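Local coordinates for xyloglucan-specific endo-beta-1,4-glucanase BoGH9A (Bacteroides ovatus, PDB 6DHT), which hydrolyses beta-1,4-glucosidic linkages within the backbone of xyloglucan, releasing xyloglucan oligosaccharides, at residues 115-120 with 509-514; 181-186 with 220-225; 273-278 with 290-295. One frame throughout, in Å; residues are numbered along the deposited sequence. Where two conformers were deposited one is given.

All three contacts belong to the catalytic part of a family 9 glycoside hydrolase, an (alpha/alpha)6 barrel. Contact 1 joins the end of helix 105-117 to a loop 389 residues further on, and contacts 2 and 3 follow one another within that span. Contact 2 pairs helix 176-192 with helix 213-226; contact 3 pairs helix 265-281 with the start of helix 292-309. The centres of contacts 2 and 3 lie about 11 Å apart and the two contacts touch, Ile183 meeting Val274 and Leu222 meeting Met275. The centre of contact 1 is about 15 Å from that of contact 2, which it meets through Arg119 and Phe220, and about 25 Å from that of contact 3. Packing thus runs from near the predicted catalytic residues through contact 2 to the more peripheral contact 3.

Contact 1 of 3, residues 115-120 with 509-514; sequences FYYQRT and PIPGFL
Ile510 lays its CG2 methyl over one face of the Tyr117 ring, where helix 105-117 of the family 9 (alpha/alpha)6 barrel gives way to loop. CG2 lies 3.6 Å from the ring centroid of Tyr117 and 23° off the normal, a CH-pi contact displaced toward the rim. The closest pair is Ile510 CG2 and Tyr117 CG, at 3.3 Å. Because CG2 stands anti to the backbone N of Ile510, this short branch does the touching rather than the CG1 arm. Tyr116 CD2 covers the opposite face of Tyr117, whose hydroxyl is hydrogen-bonded to Ala129 O. Next along the loop, Pro511 CD adds a loose contact, 4.5 Å from Tyr117 CE2. After Gly512, whose phi of 98° turns the chain, Phe513 reaches back toward Gln118. Gln118 CG lies at the edge of the Phe513 ring, and the bend at chi2 brings the amide alongside it, the amide and ring planes 75° apart. That amide is fixed at both ends, OE1 by His498 NE2 and NE2 by Tyr167 O, and the Gln118 side chain lies about 7 Å from that of Asp171, the predicted nucleophile. Phe513 CZ comes within 3.4 Å of Gln118 OE1.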
loop_
_atom_site.group_PDB
_atom_site.type_symbol
_atom_site.label_atom_id
_atom_site.label_comp_id
_atom_site.label_asym_id
_atom_site.label_seq_id
_atom_site.Cartn_x
_atom_site.Cartn_y
_atom_site.Cartn_z
ATOM N N PHE A 115 -4.317 5.755 7.714
ATOM C CA PHE A 115 -3.144 6.579 7.935
ATOM C C PHE A 115 -3.400 7.632 9.020
ATOM O O PHE A 115 -2.513 7.928 9.839
ATOM C CB PHE A 115 -2.700 7.242 6.632
ATOM C CG PHE A 115 -2.102 6.270 5.653
ATOM C CD1 PHE A 115 -2.902 5.538 4.788
ATOM C CD2 PHE A 115 -0.718 6.075 5.617
ATOM C CE1 PHE A 115 -2.330 4.602 3.919
ATOM C CE2 PHE A 115 -0.160 5.160 4.744
ATOM C CZ PHE A 115 -0.972 4.417 3.911
ATOM N N TYR A 116 -4.613 8.187 9.032
ATOM C CA TYR A 116 -5.014 9.115 10.079
ATOM C C TYR A 116 -4.881 8.467 11.468
ATOM O O TYR A 116 -4.317 9.054 12.386
ATOM C CB TYR A 116 -6.426 9.661 9.823
ATOM C CG TYR A 116 -7.025 10.302 11.058
ATOM C CD1 TYR A 116 -6.696 11.600 11.432
ATOM C CD2 TYR A 116 -7.915 9.598 11.853
ATOM C CE1 TYR A 116 -7.233 12.165 12.577
ATOM C CE2 TYR A 116 -8.460 10.164 12.990
ATOM C CZ TYR A 116 -8.119 11.452 13.339
ATOM O OH TYR A 116 -8.647 12.035 14.476
ATOM N N TYR A 117 -5.351 7.223 11.606
ATOM C CA TYR A 117 -5.225 6.524 12.869
ATOM C C TYR A 117 -3.753 6.289 13.263
ATOM O O TYR A 117 -3.426 6.203 14.453
ATOM C CB TYR A 117 -5.982 5.203 12.826
ATOM C CG TYR A 117 -7.478 5.373 12.818
ATOM C CD1 TYR A 117 -8.158 5.761 13.974
ATOM C CD2 TYR A 117 -8.225 5.112 11.677
ATOM C CE1 TYR A 117 -9.524 5.884 13.986
ATOM C CE2 TYR A 117 -9.586 5.260 11.679
ATOM C CZ TYR A 117 -10.231 5.643 12.848
ATOM O OH TYR A 117 -11.609 5.760 12.824
ATOM N N GLN A 118 -2.860 6.184 12.286
ATOM C CA GLN A 118 -1.440 5.995 12.562
ATOM C C GLN A 118 -0.682 7.282 12.949
ATOM O O GLN A 118 0.538 7.254 13.199
ATOM C CB GLN A 118 -0.731 5.372 11.360
ATOM C CG GLN A 118 -1.172 3.964 10.969
ATOM C CD GLN A 118 -0.753 2.904 11.963
ATOM O OE1 GLN A 118 -1.558 2.458 12.782
ATOM N NE2 GLN A 118 0.490 2.455 11.862
ATOM N N ARG A 119 -1.365 8.424 12.953
ATOM C CA ARG A 119 -0.662 9.688 13.155
ATOM C C ARG A 119 -0.143 9.818 14.567
ATOM O O ARG A 119 -0.828 9.474 15.525
ATOM C CB ARG A 119 -1.595 10.871 12.928
ATOM C CG ARG A 119 -1.933 11.150 11.460
ATOM C CD ARG A 119 -2.676 12.450 11.360
ATOM N NE ARG A 119 -3.265 12.654 10.034
ATOM C CZ ARG A 119 -3.995 13.717 9.717
ATOM N NH1 ARG A 119 -4.185 14.666 10.628
ATOM N NH2 ARG A 119 -4.519 13.837 8.497
ATOM N N THR A 120 1.067 10.362 14.656
ATOM C CA THR A 120 1.721 10.691 15.928
ATOM C C THR A 120 1.573 12.178 16.215
ATOM O O THR A 120 1.219 12.963 15.342
ATOM C CB THR A 120 3.219 10.386 15.868
ATOM O OG1 THR A 120 3.899 11.305 14.999
ATOM C CG2 THR A 120 3.444 8.940 15.429
ATOM N N PRO A 509 -10.968 -4.082 16.048
ATOM C CA PRO A 509 -9.728 -3.418 15.638
ATOM C C PRO A 509 -9.978 -2.095 14.904
ATOM O O PRO A 509 -11.070 -1.857 14.378
ATOM C CB PRO A 509 -9.113 -4.423 14.666
ATOM C CG PRO A 509 -10.269 -5.139 14.089
ATOM C CD PRO A 509 -11.232 -5.290 15.245
ATOM N N ILE A 510 -8.955 -1.248 14.851
ATOM C CA ILE A 510 -9.037 -0.027 14.055
ATOM C C ILE A 510 -9.273 -0.491 12.612
ATOM O O ILE A 510 -8.593 -1.398 12.112
ATOM C CB ILE A 510 -7.773 0.825 14.197
ATOM C CG1 ILE A 510 -7.600 1.228 15.675
ATOM C CG2 ILE A 510 -7.873 2.081 13.295
ATOM C CD1 ILE A 510 -6.319 1.971 15.997
ATOM N N PRO A 511 -10.247 0.120 11.919
ATOM C CA PRO A 511 -10.617 -0.377 10.589
ATOM C C PRO A 511 -9.700 0.128 9.464
ATOM O O PRO A 511 -9.001 1.120 9.602
ATOM C CB PRO A 511 -12.033 0.198 10.380
ATOM C CG PRO A 511 -12.014 1.470 11.153
ATOM C CD PRO A 511 -11.173 1.161 12.398
ATOM N N GLY A 512 -9.720 -0.614 8.357
ATOM C CA GLY A 512 -9.082 -0.198 7.114
ATOM C C GLY A 512 -7.710 -0.772 6.831
ATOM O O GLY A 512 -7.123 -0.412 5.805
ATOM N N PHE A 513 -7.183 -1.643 7.695
ATOM C CA PHE A 513 -5.842 -2.185 7.521
ATOM C C PHE A 513 -5.816 -3.522 6.818
ATOM O O PHE A 513 -6.498 -4.442 7.228
ATOM C CB PHE A 513 -5.162 -2.352 8.881
ATOM C CG PHE A 513 -4.828 -1.049 9.556
ATOM C CD1 PHE A 513 -5.756 -0.387 10.324
ATOM C CD2 PHE A 513 -3.571 -0.490 9.426
ATOM C CE1 PHE A 513 -5.421 0.857 10.936
ATOM C CE2 PHE A 513 -3.225 0.729 10.040
ATOM C CZ PHE A 513 -4.152 1.384 10.807
ATOM N N LEU A 514 -4.989 -3.633 5.779
ATOM C CA LEU A 514 -4.709 -4.884 5.099
ATOM C C LEU A 514 -3.676 -5.663 5.901
ATOM O O LEU A 514 -2.549 -5.183 6.106
ATOM C CB LEU A 514 -4.138 -4.607 3.706
ATOM C CG LEU A 514 -3.782 -5.854 2.885
ATOM C CD1 LEU A 514 -4.940 -6.801 2.706
ATOM C CD2 LEU A 514 -3.281 -5.392 1.526
#

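Contact 2 of 3, residues 181-186 with 220-225; sequences YSIGLM and FNLDWM
The flat carboxamide of Asn221 meets the end of Ile183, its ND2 3.7 Å from Ile183 CD1. The same nitrogen sits in plane at the edge of the Trp224 indole, one turn along its own helix. The indole also makes a cation-pi contact with Lys174, and the Phe220 ring makes one with Arg119. The two segments belong to helices 176-192 and 213-226 of the (alpha/alpha)6 barrel, which run roughly antiparallel at 139°. At 11.1 Å between the axes of the two short segments, the gap is wide, and side chains from both helices fill it, with Ile183 at the middle. Its CG1 arm is stretched out (chi2 164°), carrying CD1 in among three residues of the other helix. Besides Asn221, CD1 touches Leu222 CD2 at 3.9 Å and Met225 SD at 4.0 Å. The Met225 chain is bent at chi3 (81°), and it is the sulfur rather than the terminal methyl that comes nearest the isoleucine. Helix 265-281 packs against the same cluster, with Val274 on Ile183 and Met275 on both Leu222 and Met225. The polar ends of Asn221 are occupied by other partners: OD1 accepts from Trp166 N, and ND2 has a weak bond to Ser179 OG. Across the buried interface, then, the grip is dispersion and shape around one methyl group, while the bond to Trp166 N, helped by the weak one to Ser179 OG, probably sets how the amide beside it is turned.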
loop_
_atom_site.group_PDB
_atom_site.type_symbol
_atom_site.label_atom_id
_atom_site.label_comp_id
_atom_site.label_asym_id
_atom_site.label_seq_id
_atom_site.Cartn_x
_atom_site.Cartn_y
_atom_site.Cartn_z
ATOM N N TYR A 181 8.472 5.699 0.306
ATOM C CA TYR A 181 7.948 4.763 -0.687
ATOM C C TYR A 181 6.414 4.772 -0.684
ATOM O O TYR A 181 5.751 4.812 -1.747
ATOM C CB TYR A 181 8.408 3.337 -0.369
ATOM C CG TYR A 181 7.567 2.334 -1.086
ATOM C CD1 TYR A 181 7.762 2.046 -2.436
ATOM C CD2 TYR A 181 6.548 1.694 -0.417
ATOM C CE1 TYR A 181 6.938 1.118 -3.085
ATOM C CE2 TYR A 181 5.727 0.796 -1.042
ATOM C CZ TYR A 181 5.922 0.513 -2.385
ATOM O OH TYR A 181 5.101 -0.423 -3.008
ATOM N N SER A 182 5.835 4.713 0.508
ATOM C CA SER A 182 4.388 4.621 0.632
ATOM C C SER A 182 3.672 5.821 0.016
ATOM O O SER A 182 2.700 5.679 -0.739
ATOM C CB SER A 182 3.981 4.473 2.094
ATOM O OG SER A 182 4.408 3.215 2.648
ATOM N N ILE A 183 4.132 7.013 0.361
ATOM C CA ILE A 183 3.620 8.239 -0.231
ATOM C C ILE A 183 3.877 8.229 -1.736
ATOM O O ILE A 183 2.989 8.561 -2.512
ATOM C CB ILE A 183 4.284 9.447 0.405
ATOM C CG1 ILE A 183 3.939 9.561 1.886
ATOM C CG2 ILE A 183 3.853 10.683 -0.325
ATOM C CD1 ILE A 183 4.839 10.474 2.670
ATOM N N GLY A 184 5.061 7.792 -2.156
ATOM C CA GLY A 184 5.386 7.753 -3.569
ATOM C C GLY A 184 4.403 6.912 -4.383
ATOM O O GLY A 184 4.011 7.299 -5.488
ATOM N N LEU A 185 3.983 5.789 -3.810
ATOM C CA LEU A 185 3.027 4.906 -4.467
ATOM C C LEU A 185 1.640 5.552 -4.495
ATOM O O LEU A 185 1.001 5.598 -5.554
ATOM C CB LEU A 185 2.983 3.544 -3.755
ATOM C CG LEU A 185 1.962 2.557 -4.335
ATOM C CD1 LEU A 185 2.219 2.271 -5.803
ATOM C CD2 LEU A 185 1.983 1.278 -3.524
ATOM N N MET A 186 1.170 6.068 -3.361
ATOM C CA MET A 186 -0.163 6.638 -3.306
ATOM C C MET A 186 -0.252 7.861 -4.200
ATOM O O MET A 186 -1.265 8.070 -4.879
ATOM C CB MET A 186 -0.609 6.933 -1.880
ATOM C CG MET A 186 -0.824 5.657 -1.074
ATOM S SD MET A 186 -1.398 5.927 0.598
ATOM C CE MET A 186 0.091 6.436 1.391
ATOM N N PHE A 220 0.974 15.196 6.266
ATOM C CA PHE A 220 1.205 14.976 7.688
ATOM C C PHE A 220 2.520 14.241 7.904
ATOM O O PHE A 220 3.235 14.486 8.885
ATOM C CB PHE A 220 0.085 14.196 8.349
ATOM C CG PHE A 220 0.150 14.277 9.837
ATOM C CD1 PHE A 220 -0.401 15.362 10.500
ATOM C CD2 PHE A 220 0.833 13.324 10.567
ATOM C CE1 PHE A 220 -0.319 15.460 11.888
ATOM C CE2 PHE A 220 0.915 13.426 11.965
ATOM C CZ PHE A 220 0.352 14.512 12.609
ATOM N N ASN A 221 2.838 13.313 7.005
ATOM C CA ASN A 221 4.099 12.608 7.061
ATOM C C ASN A 221 5.219 13.374 6.336
ATOM O O ASN A 221 6.337 13.379 6.810
ATOM C CB ASN A 221 3.981 11.175 6.534
ATOM C CG ASN A 221 5.162 10.313 6.950
ATOM O OD1 ASN A 221 5.198 9.833 8.079
ATOM N ND2 ASN A 221 6.140 10.128 6.070
ATOM N N LEU A 222 4.950 13.985 5.181
ATOM C CA LEU A 222 5.967 14.798 4.502
ATOM C C LEU A 222 6.561 15.868 5.419
ATOM O O LEU A 222 7.775 16.126 5.383
ATOM C CB LEU A 222 5.386 15.467 3.265
ATOM C CG LEU A 222 5.043 14.493 2.116
ATOM C CD1 LEU A 222 4.078 15.129 1.081
ATOM C CD2 LEU A 222 6.312 13.926 1.450
ATOM N N ASP A 223 5.711 16.482 6.228
ATOM C CA ASP A 223 6.179 17.540 7.127
ATOM C C ASP A 223 7.175 16.964 8.126
ATOM O O ASP A 223 8.218 17.572 8.403
ATOM C CB ASP A 223 4.996 18.166 7.853
ATOM C CG ASP A 223 5.312 19.524 8.427
ATOM O OD1 ASP A 223 6.197 20.210 7.873
ATOM O OD2 ASP A 223 4.642 19.898 9.408
ATOM N N TRP A 224 6.877 15.786 8.667
ATOM C CA TRP A 224 7.859 15.103 9.505
ATOM C C TRP A 224 9.146 14.783 8.724
ATOM O O TRP A 224 10.257 14.990 9.227
ATOM C CB TRP A 224 7.288 13.810 10.114
ATOM C CG TRP A 224 8.386 12.973 10.639
ATOM C CD1 TRP A 224 9.213 13.291 11.670
ATOM C CD2 TRP A 224 8.867 11.729 10.115
ATOM N NE1 TRP A 224 10.149 12.313 11.844
ATOM C CE2 TRP A 224 9.973 11.347 10.889
ATOM C CE3 TRP A 224 8.460 10.890 9.074
ATOM C CZ2 TRP A 224 10.663 10.170 10.655
ATOM C CZ3 TRP A 224 9.148 9.722 8.856
ATOM C CH2 TRP A 224 10.230 9.373 9.625
ATOM N N MET A 225 9.017 14.261 7.499
ATOM C CA MET A 225 10.187 13.865 6.718
ATOM C C MET A 225 11.190 15.016 6.564
ATOM O O MET A 225 12.391 14.788 6.640
ATOM C CB MET A 225 9.765 13.342 5.336
ATOM C CG MET A 225 9.029 12.040 5.385
ATOM S SD MET A 225 8.618 11.406 3.745
ATOM C CE MET A 225 10.165 10.659 3.274
#

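Contact 3 of 3, residues 273-278 with 290-295; sequences AVMAQS and PGFSKR
Met275 brings its sulfur beside the ring of Phe292, linking helix 265-281 to the first residue of the next helix, 292-309, in the helical barrel. Bent at chi2, the methionine chain carries SD to 4.3 Å from Phe292 CZ. This is a Met-aromatic contact of oblique kind: SD is 5.4 Å from the ring centroid of Phe292 and 70° off the normal. One turn further on, Ser278 offers its methylene to the same end of the ring, CB lying 4.1 Å from Phe292 CE2. The Phe292 side chain leaves its helix with CG anti to the backbone N (chi1 174°), which sends the ring across to both residues. Just before it, Gly291 holds the N-cap position.

The hydroxyl of Ser278 turns back to its own helix and donates to Val274 O at 2.7 Å. That carbonyl also accepts from Ser278 N, the two donors arriving from opposite faces of its plane. Ser278 OG is hydrogen-bonded to Gln187 NE2 as well. Around the ring, Phe282 packs edge-to-face with Phe292, and Gln219 of helix 213-226 also touches it. With the serine oxygen engaged by a backbone carbonyl and a glutamine, what segment 273-278 turns to the phenylalanine is the serine CB and the methionine sulfur, an apolar surface, and a polar tie between the two helices is made next to it, Ser293 OG to Ser279 O.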
loop_
_atom_site.group_PDB
_atom_site.type_symbol
_atom_site.label_atom_id
_atom_site.label_comp_id
_atom_site.label_asym_id
_atom_site.label_seq_id
_atom_site.Cartn_x
_atom_site.Cartn_y
_atom_site.Cartn_z
ATOM N N ALA A 273 13.062 11.628 -4.012
ATOM C CA ALA A 273 12.044 11.284 -5.007
ATOM C C ALA A 273 10.684 11.799 -4.571
ATOM O O ALA A 273 9.978 12.434 -5.337
ATOM C CB ALA A 273 12.005 9.797 -5.212
ATOM N N VAL A 274 10.295 11.497 -3.334
ATOM C CA VAL A 274 8.969 11.876 -2.877
ATOM C C VAL A 274 8.839 13.377 -2.683
ATOM O O VAL A 274 7.786 13.945 -2.890
ATOM C CB VAL A 274 8.559 11.062 -1.632
ATOM C CG1 VAL A 274 9.157 11.603 -0.360
ATOM C CG2 VAL A 274 7.042 10.984 -1.508
ATOM N N MET A 275 9.936 14.038 -2.331
ATOM C CA MET A 275 9.875 15.486 -2.177
ATOM C C MET A 275 9.786 16.190 -3.546
ATOM O O MET A 275 9.004 17.113 -3.701
ATOM C CB MET A 275 11.063 15.981 -1.332
ATOM C CG MET A 275 10.928 15.600 0.133
ATOM S SD MET A 275 9.549 16.439 0.884
ATOM C CE MET A 275 9.491 15.599 2.462
ATOM N N ALA A 276 10.535 15.689 -4.515
ATOM C CA ALA A 276 10.430 16.204 -5.881
ATOM C C ALA A 276 9.008 15.972 -6.445
ATOM O O ALA A 276 8.404 16.876 -7.039
ATOM C CB ALA A 276 11.474 15.556 -6.751
ATOM N N GLN A 277 8.485 14.755 -6.265
ATOM C CA GLN A 277 7.111 14.446 -6.638
ATOM C C GLN A 277 6.137 15.406 -5.953
ATOM O O GLN A 277 5.281 16.008 -6.584
ATOM C CB GLN A 277 6.804 13.005 -6.210
ATOM C CG GLN A 277 5.475 12.414 -6.696
ATOM C CD GLN A 277 5.133 11.121 -5.986
ATOM O OE1 GLN A 277 5.181 11.037 -4.762
ATOM N NE2 GLN A 277 4.802 10.111 -6.753
ATOM N N SER A 278 6.245 15.495 -4.622
ATOM C CA SER A 278 5.336 16.330 -3.841
ATOM C C SER A 278 5.386 17.811 -4.241
ATOM O O SER A 278 4.375 18.509 -4.167
ATOM C CB SER A 278 5.618 16.175 -2.345
ATOM O OG SER A 278 5.454 14.809 -1.965
ATOM N N PRO A 290 1.433 26.799 2.507
ATOM C CA PRO A 290 2.265 27.879 1.964
ATOM C C PRO A 290 3.749 27.559 2.026
ATOM O O PRO A 290 4.257 27.172 3.076
ATOM C CB PRO A 290 1.924 29.067 2.873
ATOM C CG PRO A 290 1.350 28.478 4.104
ATOM C CD PRO A 290 0.624 27.246 3.652
ATOM N N GLY A 291 4.425 27.682 0.893
ATOM C CA GLY A 291 5.853 27.480 0.837
ATOM C C GLY A 291 6.326 26.049 0.711
ATOM O O GLY A 291 7.510 25.808 0.494
ATOM N N PHE A 292 5.429 25.075 0.830
ATOM C CA PHE A 292 5.904 23.695 0.858
ATOM C C PHE A 292 6.490 23.230 -0.484
ATOM O O PHE A 292 7.530 22.579 -0.534
ATOM C CB PHE A 292 4.795 22.755 1.335
ATOM C CG PHE A 292 5.158 21.302 1.247
ATOM C CD1 PHE A 292 6.243 20.788 1.931
ATOM C CD2 PHE A 292 4.403 20.453 0.464
ATOM C CE1 PHE A 292 6.580 19.468 1.814
ATOM C CE2 PHE A 292 4.721 19.111 0.370
ATOM C CZ PHE A 292 5.802 18.624 1.030
ATOM N N SER A 293 5.811 23.538 -1.580
ATOM C CA SER A 293 6.289 23.106 -2.885
ATOM C C SER A 293 7.740 23.518 -3.101
ATOM O O SER A 293 8.571 22.699 -3.470
ATOM C CB SER A 293 5.414 23.663 -4.006
ATOM O OG SER A 293 5.972 23.346 -5.268
ATOM N N LYS A 294 8.041 24.798 -2.863
ATOM C CA LYS A 294 9.403 25.303 -3.003
ATOM C C LYS A 294 10.382 24.648 -2.039
ATOM O O LYS A 294 11.467 24.216 -2.420
ATOM C CB LYS A 294 9.389 26.816 -2.778
ATOM C CG LYS A 294 10.723 27.502 -3.001
ATOM C CD LYS A 294 10.662 28.958 -2.542
ATOM C CE LYS A 294 11.955 29.687 -2.841
ATOM N NZ LYS A 294 12.113 29.927 -4.304
ATOM N N ARG A 295 9.993 24.556 -0.780
ATOM C CA ARG A 295 10.840 23.916 0.218
ATOM C C ARG A 295 11.142 22.452 -0.120
ATOM O O ARG A 295 12.262 21.982 0.038
ATOM C CB ARG A 295 10.172 24.022 1.589
ATOM C CG ARG A 295 10.958 23.408 2.691
ATOM C CD ARG A 295 10.312 23.637 4.040
ATOM N NE ARG A 295 11.138 23.047 5.095
ATOM C CZ ARG A 295 10.717 22.779 6.326
ATOM N NH1 ARG A 295 9.455 23.028 6.678
ATOM N NH2 ARG A 295 11.563 22.237 7.193
#